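Local structure of exported protein (Bacteroides fragilis, 4JX0) at residues R175-E187 and F275-K289. The protein is of unknown function but binds magnesium and probably pairs a BT_3987-like N-terminal domain with a C-terminal domain of the F5/8 type C (discoidin-like) family. Residues are numbered along the deposited sequence; the frame is centred on the assembly and turned at random.
Sequences RLDNIDSSNKKIE and FDRKSMDGIAYISFK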
loop_
_atom_site.group_PDB
_atom_site.type_symbol
_atom_site.label_atom_id
_atom_site.label_comp_id
_atom_site.label_asym_id
_atom_site.label_seq_id
_atom_site.Cartn_x
_atom_site.Cartn_y
_atom_site.Cartn_z
ATOM N N ARG A 175 11.301 -1.790 -3.464
ATOM C CA ARG A 175 11.213 -0.392 -3.878
ATOM C C ARG A 175 12.407 0.361 -3.307
ATOM O O ARG A 175 12.532 0.509 -2.086
ATOM C CB ARG A 175 9.904 0.271 -3.432
ATOM C CG ARG A 175 9.780 1.725 -3.899
ATOM C CD ARG A 175 8.405 2.302 -3.654
ATOM N NE ARG A 175 8.296 2.919 -2.329
ATOM C CZ ARG A 175 7.156 3.288 -1.755
ATOM N NH1 ARG A 175 5.996 3.102 -2.380
ATOM N NH2 ARG A 175 7.165 3.845 -0.545
ATOM N N LEU A 176 13.241 0.898 -4.181
ATOM C CA LEU A 176 14.407 1.655 -3.744
ATOM C C LEU A 176 13.964 3.052 -3.318
ATOM O O LEU A 176 12.890 3.503 -3.711
ATOM C CB LEU A 176 15.451 1.733 -4.864
ATOM C CG LEU A 176 15.770 0.429 -5.619
ATOM C CD1 LEU A 176 16.700 0.695 -6.761
ATOM C CD2 LEU A 176 16.350 -0.618 -4.680
ATOM N N ASP A 177 14.756 3.721 -2.498
ATOM C CA ASP A 177 14.479 5.098 -2.083
ATOM C C ASP A 177 15.455 5.909 -2.885
ATOM O O ASP A 177 16.450 6.409 -2.342
ATOM C CB ASP A 177 14.639 5.266 -0.556
ATOM C CG ASP A 177 14.539 6.673 -0.011
ATOM O OD1 ASP A 177 13.890 7.523 -0.670
ATOM O OD2 ASP A 177 15.130 6.938 1.074
ATOM N N ASN A 178 15.234 5.940 -4.218
ATOM C CA ASN A 178 16.137 6.602 -5.153
ATOM C C ASN A 178 15.452 7.691 -5.969
ATOM O O ASN A 178 15.980 8.045 -7.014
ATOM C CB ASN A 178 16.751 5.564 -6.097
ATOM C CG ASN A 178 17.957 6.061 -6.833
ATOM O OD1 ASN A 178 18.856 6.658 -6.243
ATOM N ND2 ASN A 178 17.986 5.879 -8.143
ATOM N N ILE A 179 14.330 8.266 -5.496
ATOM C CA ILE A 179 13.652 9.350 -6.203
ATOM C C ILE A 179 13.566 10.552 -5.266
ATOM O O ILE A 179 12.990 10.445 -4.182
ATOM C CB ILE A 179 12.261 8.910 -6.733
ATOM C CG1 ILE A 179 12.387 7.814 -7.829
ATOM C CG2 ILE A 179 11.459 10.102 -7.246
ATOM C CD1 ILE A 179 13.003 8.225 -9.155
ATOM N N ASP A 180 14.153 11.688 -5.685
ATOM C CA ASP A 180 14.126 12.941 -4.937
ATOM C C ASP A 180 12.937 13.782 -5.424
ATOM O O ASP A 180 12.824 14.060 -6.623
ATOM C CB ASP A 180 15.448 13.694 -5.090
ATOM C CG ASP A 180 15.498 14.987 -4.304
ATOM O OD1 ASP A 180 15.521 14.925 -3.054
ATOM O OD2 ASP A 180 15.487 16.059 -4.932
ATOM N N SER A 181 12.057 14.179 -4.488
ATOM C CA SER A 181 10.839 14.932 -4.765
ATOM C C SER A 181 10.954 16.433 -4.382
ATOM O O SER A 181 9.928 17.104 -4.221
ATOM C CB SER A 181 9.685 14.299 -4.000
ATOM O OG SER A 181 9.676 12.887 -4.146
ATOM N N SER A 182 12.184 16.974 -4.287
ATOM C CA SER A 182 12.393 18.378 -3.946
ATOM C C SER A 182 11.936 19.320 -5.060
ATOM O O SER A 182 11.738 20.504 -4.795
ATOM C CB SER A 182 13.864 18.639 -3.660
ATOM O OG SER A 182 14.618 18.621 -4.859
ATOM N N ASN A 183 11.859 18.828 -6.319
ATOM C CA ASN A 183 11.467 19.613 -7.488
ATOM C C ASN A 183 12.514 20.692 -7.839
ATOM O O ASN A 183 12.221 21.592 -8.626
ATOM C CB ASN A 183 10.089 20.247 -7.300
ATOM C CG ASN A 183 9.357 20.438 -8.594
ATOM O OD1 ASN A 183 9.176 19.491 -9.350
ATOM N ND2 ASN A 183 8.950 21.667 -8.900
ATOM N N LYS A 184 13.751 20.556 -7.340
ATOM C CA LYS A 184 14.824 21.489 -7.654
ATOM C C LYS A 184 15.228 21.243 -9.104
ATOM O O LYS A 184 15.189 20.098 -9.559
ATOM C CB LYS A 184 16.003 21.270 -6.678
ATOM C CG LYS A 184 17.180 22.225 -6.848
ATOM C CD LYS A 184 18.249 21.980 -5.779
ATOM C CE LYS A 184 19.496 22.808 -5.989
ATOM N NZ LYS A 184 20.545 22.496 -4.982
ATOM N N LYS A 185 15.563 22.312 -9.841
ATOM C CA LYS A 185 15.981 22.227 -11.249
ATOM C C LYS A 185 17.145 21.249 -11.393
ATOM O O LYS A 185 18.068 21.275 -10.571
ATOM C CB LYS A 185 16.378 23.622 -11.758
ATOM C CG LYS A 185 16.765 23.693 -13.229
ATOM C CD LYS A 185 16.794 25.143 -13.719
ATOM C CE LYS A 185 17.110 25.262 -15.189
ATOM N NZ LYS A 185 17.091 26.679 -15.654
ATOM N N ILE A 186 17.085 20.361 -12.403
ATOM C CA ILE A 186 18.130 19.368 -12.623
ATOM C C ILE A 186 19.292 20.039 -13.301
ATOM O O ILE A 186 19.121 20.651 -14.371
ATOM C CB ILE A 186 17.633 18.133 -13.423
ATOM C CG1 ILE A 186 16.657 17.317 -12.569
ATOM C CG2 ILE A 186 18.825 17.244 -13.855
ATOM C CD1 ILE A 186 15.758 16.412 -13.332
ATOM N N GLU A 187 20.493 19.805 -12.695
ATOM C CA GLU A 187 21.796 20.265 -13.159
ATOM C C GLU A 187 22.474 19.111 -13.893
ATOM O O GLU A 187 23.207 18.319 -13.302
ATOM C CB GLU A 187 22.667 20.774 -11.979
ATOM C CG GLU A 187 22.044 21.901 -11.164
ATOM C CD GLU A 187 21.550 23.130 -11.915
ATOM O OE1 GLU A 187 22.125 23.470 -12.977
ATOM O OE2 GLU A 187 20.601 23.777 -11.414
ATOM N N PHE A 275 7.754 9.503 -6.753
ATOM C CA PHE A 275 7.896 10.944 -6.866
ATOM C C PHE A 275 6.642 11.500 -6.236
ATOM O O PHE A 275 5.579 10.944 -6.479
ATOM C CB PHE A 275 8.042 11.377 -8.325
ATOM C CG PHE A 275 8.058 12.879 -8.502
ATOM C CD1 PHE A 275 9.163 13.627 -8.127
ATOM C CD2 PHE A 275 6.985 13.538 -9.084
ATOM C CE1 PHE A 275 9.196 15.001 -8.334
ATOM C CE2 PHE A 275 7.021 14.915 -9.280
ATOM C CZ PHE A 275 8.126 15.634 -8.906
ATOM N N ASP A 276 6.755 12.494 -5.356
ATOM C CA ASP A 276 5.596 13.101 -4.688
ATOM C C ASP A 276 5.992 14.505 -4.252
ATOM O O ASP A 276 6.457 14.696 -3.122
ATOM C CB ASP A 276 5.127 12.231 -3.502
ATOM C CG ASP A 276 3.922 12.751 -2.726
ATOM O OD1 ASP A 276 3.179 13.595 -3.273
ATOM O OD2 ASP A 276 3.702 12.286 -1.583
ATOM N N ARG A 277 5.879 15.476 -5.178
ATOM C CA ARG A 277 6.316 16.843 -4.903
ATOM C C ARG A 277 5.286 17.624 -4.101
ATOM O O ARG A 277 4.111 17.254 -4.031
ATOM C CB ARG A 277 6.690 17.615 -6.175
ATOM C CG ARG A 277 5.599 17.747 -7.226
ATOM C CD ARG A 277 5.943 18.813 -8.243
ATOM N NE ARG A 277 4.909 18.913 -9.271
ATOM C CZ ARG A 277 4.779 19.908 -10.140
ATOM N NH1 ARG A 277 5.619 20.938 -10.117
ATOM N NH2 ARG A 277 3.805 19.888 -11.037
ATOM N N LYS A 278 5.772 18.693 -3.462
ATOM C CA LYS A 278 4.993 19.599 -2.632
ATOM C C LYS A 278 4.933 21.013 -3.247
ATOM O O LYS A 278 4.232 21.857 -2.718
ATOM C CB LYS A 278 5.626 19.645 -1.226
ATOM C CG LYS A 278 5.280 18.426 -0.353
ATOM C CD LYS A 278 6.507 17.791 0.309
ATOM C CE LYS A 278 7.311 16.925 -0.645
ATOM N NZ LYS A 278 8.697 16.681 -0.152
ATOM N N SER A 279 5.641 21.277 -4.360
ATOM C CA SER A 279 5.645 22.582 -5.024
ATOM C C SER A 279 4.688 22.564 -6.227
ATOM O O SER A 279 4.824 21.703 -7.092
ATOM C CB SER A 279 7.063 22.919 -5.473
ATOM O OG SER A 279 7.101 24.119 -6.226
HETATM N N MSE A 280 3.732 23.507 -6.293
HETATM C CA MSE A 280 2.771 23.589 -7.398
HETATM C C MSE A 280 3.259 24.508 -8.510
HETATM O O MSE A 280 3.415 25.704 -8.280
HETATM C CB MSE A 280 1.432 24.126 -6.901
HETATM C CG MSE A 280 0.834 23.328 -5.775
HETATM SE SE MSE A 280 -1.068 23.635 -5.543
HETATM C CE MSE A 280 -1.272 25.445 -6.307
ATOM N N ASP A 281 3.496 23.964 -9.710
ATOM C CA ASP A 281 3.872 24.748 -10.899
ATOM C C ASP A 281 3.821 23.826 -12.125
ATOM O O ASP A 281 3.560 22.630 -11.976
ATOM C CB ASP A 281 5.247 25.465 -10.756
ATOM C CG ASP A 281 6.455 24.587 -10.503
ATOM O OD1 ASP A 281 6.490 23.455 -11.034
ATOM O OD2 ASP A 281 7.403 25.063 -9.837
ATOM N N GLY A 282 4.042 24.388 -13.308
ATOM C CA GLY A 282 4.006 23.635 -14.553
ATOM C C GLY A 282 5.236 22.821 -14.897
ATOM O O GLY A 282 5.210 22.144 -15.923
ATOM N N ILE A 283 6.339 22.903 -14.121
ATOM C CA ILE A 283 7.561 22.138 -14.416
ATOM C C ILE A 283 7.868 21.173 -13.268
ATOM O O ILE A 283 8.288 21.607 -12.189
ATOM C CB ILE A 283 8.777 23.055 -14.701
ATOM C CG1 ILE A 283 8.490 24.053 -15.861
ATOM C CG2 ILE A 283 10.002 22.197 -15.050
ATOM C CD1 ILE A 283 8.631 25.437 -15.494
ATOM N N ALA A 284 7.685 19.861 -13.512
ATOM C CA ALA A 284 7.977 18.821 -12.527
ATOM C C ALA A 284 9.367 18.269 -12.789
ATOM O O ALA A 284 9.620 17.813 -13.901
ATOM C CB ALA A 284 6.942 17.708 -12.610
ATOM N N TYR A 285 10.277 18.338 -11.799
ATOM C CA TYR A 285 11.642 17.819 -11.923
ATOM C C TYR A 285 11.741 16.557 -11.106
ATOM O O TYR A 285 11.671 16.628 -9.875
ATOM C CB TYR A 285 12.689 18.845 -11.454
ATOM C CG TYR A 285 12.906 19.987 -12.418
ATOM C CD1 TYR A 285 13.674 19.819 -13.566
ATOM C CD2 TYR A 285 12.388 21.249 -12.161
ATOM C CE1 TYR A 285 13.913 20.880 -14.441
ATOM C CE2 TYR A 285 12.626 22.320 -13.021
ATOM C CZ TYR A 285 13.391 22.133 -14.158
ATOM O OH TYR A 285 13.534 23.181 -15.027
ATOM N N ILE A 286 11.843 15.395 -11.776
ATOM C CA ILE A 286 11.960 14.090 -11.115
ATOM C C ILE A 286 13.435 13.738 -11.139
ATOM O O ILE A 286 13.980 13.626 -12.233
ATOM C CB ILE A 286 11.078 13.038 -11.835
ATOM C CG1 ILE A 286 9.628 13.565 -11.979
ATOM C CG2 ILE A 286 11.128 11.696 -11.090
ATOM C CD1 ILE A 286 8.728 12.731 -12.732
ATOM N N SER A 287 14.101 13.623 -9.970
ATOM C CA SER A 287 15.544 13.358 -9.911
ATOM C C SER A 287 15.885 12.058 -9.236
ATOM O O SER A 287 15.316 11.736 -8.199
ATOM C CB SER A 287 16.261 14.472 -9.154
ATOM O OG SER A 287 16.178 15.721 -9.812
ATOM N N PHE A 288 16.882 11.348 -9.782
ATOM C CA PHE A 288 17.413 10.141 -9.174
ATOM C C PHE A 288 18.447 10.554 -8.127
ATOM O O PHE A 288 19.359 11.324 -8.455
ATOM C CB PHE A 288 18.059 9.219 -10.225
ATOM C CG PHE A 288 17.086 8.540 -11.159
ATOM C CD1 PHE A 288 16.224 7.558 -10.695
ATOM C CD2 PHE A 288 17.111 8.796 -12.519
ATOM C CE1 PHE A 288 15.350 6.902 -11.561
ATOM C CE2 PHE A 288 16.236 8.137 -13.385
ATOM C CZ PHE A 288 15.363 7.193 -12.902
ATOM N N LYS A 289 18.317 10.064 -6.877
ATOM C CA LYS A 289 19.277 10.367 -5.801
ATOM C C LYS A 289 20.673 9.901 -6.204
ATOM O O LYS A 289 21.654 10.620 -6.008
ATOM C CB LYS A 289 18.849 9.723 -4.481
ATOM C CG LYS A 289 17.663 10.428 -3.846
ATOM C CD LYS A 289 17.091 9.666 -2.673
ATOM C CE LYS A 289 16.208 10.558 -1.839
ATOM N NZ LYS A 289 15.417 9.805 -0.850
HETATM O O HOH W 1 13.070 16.726 -7.593
#
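Phe275 turns the edge of its ring to the carbonyl O of Asp180, while Ile179 lays CG2 against its CB and Ile286 CG1 covers one ring face. The backbone N of Asp276 donates to Ser181 OG, 3.2 Å away. Arg277 holds Asp281 end-on, by a salt bridge from NH1 to OD1 and a hydrogen bond from NH2 to the backbone carbonyl O; Ile283 N meets the same OD1 from the opposite face of the carboxylate, closing an Asx turn. Beside this group the Asn183 amide, carried across with CG anti to the backbone N (chi1 -151°), stands in for a peptide group: OD1 takes the N-H of Tyr285 at 2.9 Å, nearly straight (170°) but from above the amide plane, and ND2 gives a weak bond to Ile283 O. Tyr285 offers a ring face to Lys185, whose CA stands 3.7 Å from the ring centroid in a CH-pi contact, and a water joins Tyr285 O to Asp180 O and Asn183 N. Side chains and water thus carry on the pairing where the ladder stops after two residue pairs. In that ladder Asp180 N bonds Ser287 O at 2.8 Å, and Ile179 CD1 packs on Phe288 CE1. Lys289 N reaches Asn178 O, and its extended side chain runs back to a salt bridge between NZ and Asp177 OD1 (2.8 Å). Because 275-289 passes from strand 269-276 of one sheet to strand 283-294 of the other, 175-187 touches both sheets of an antiparallel beta sandwich, consistent with a discoidin-like domain; strand 235-244 flanks 283-294, and strand 255-263 packs Val260 and Val262 against Ile179, Ile286 and Phe288.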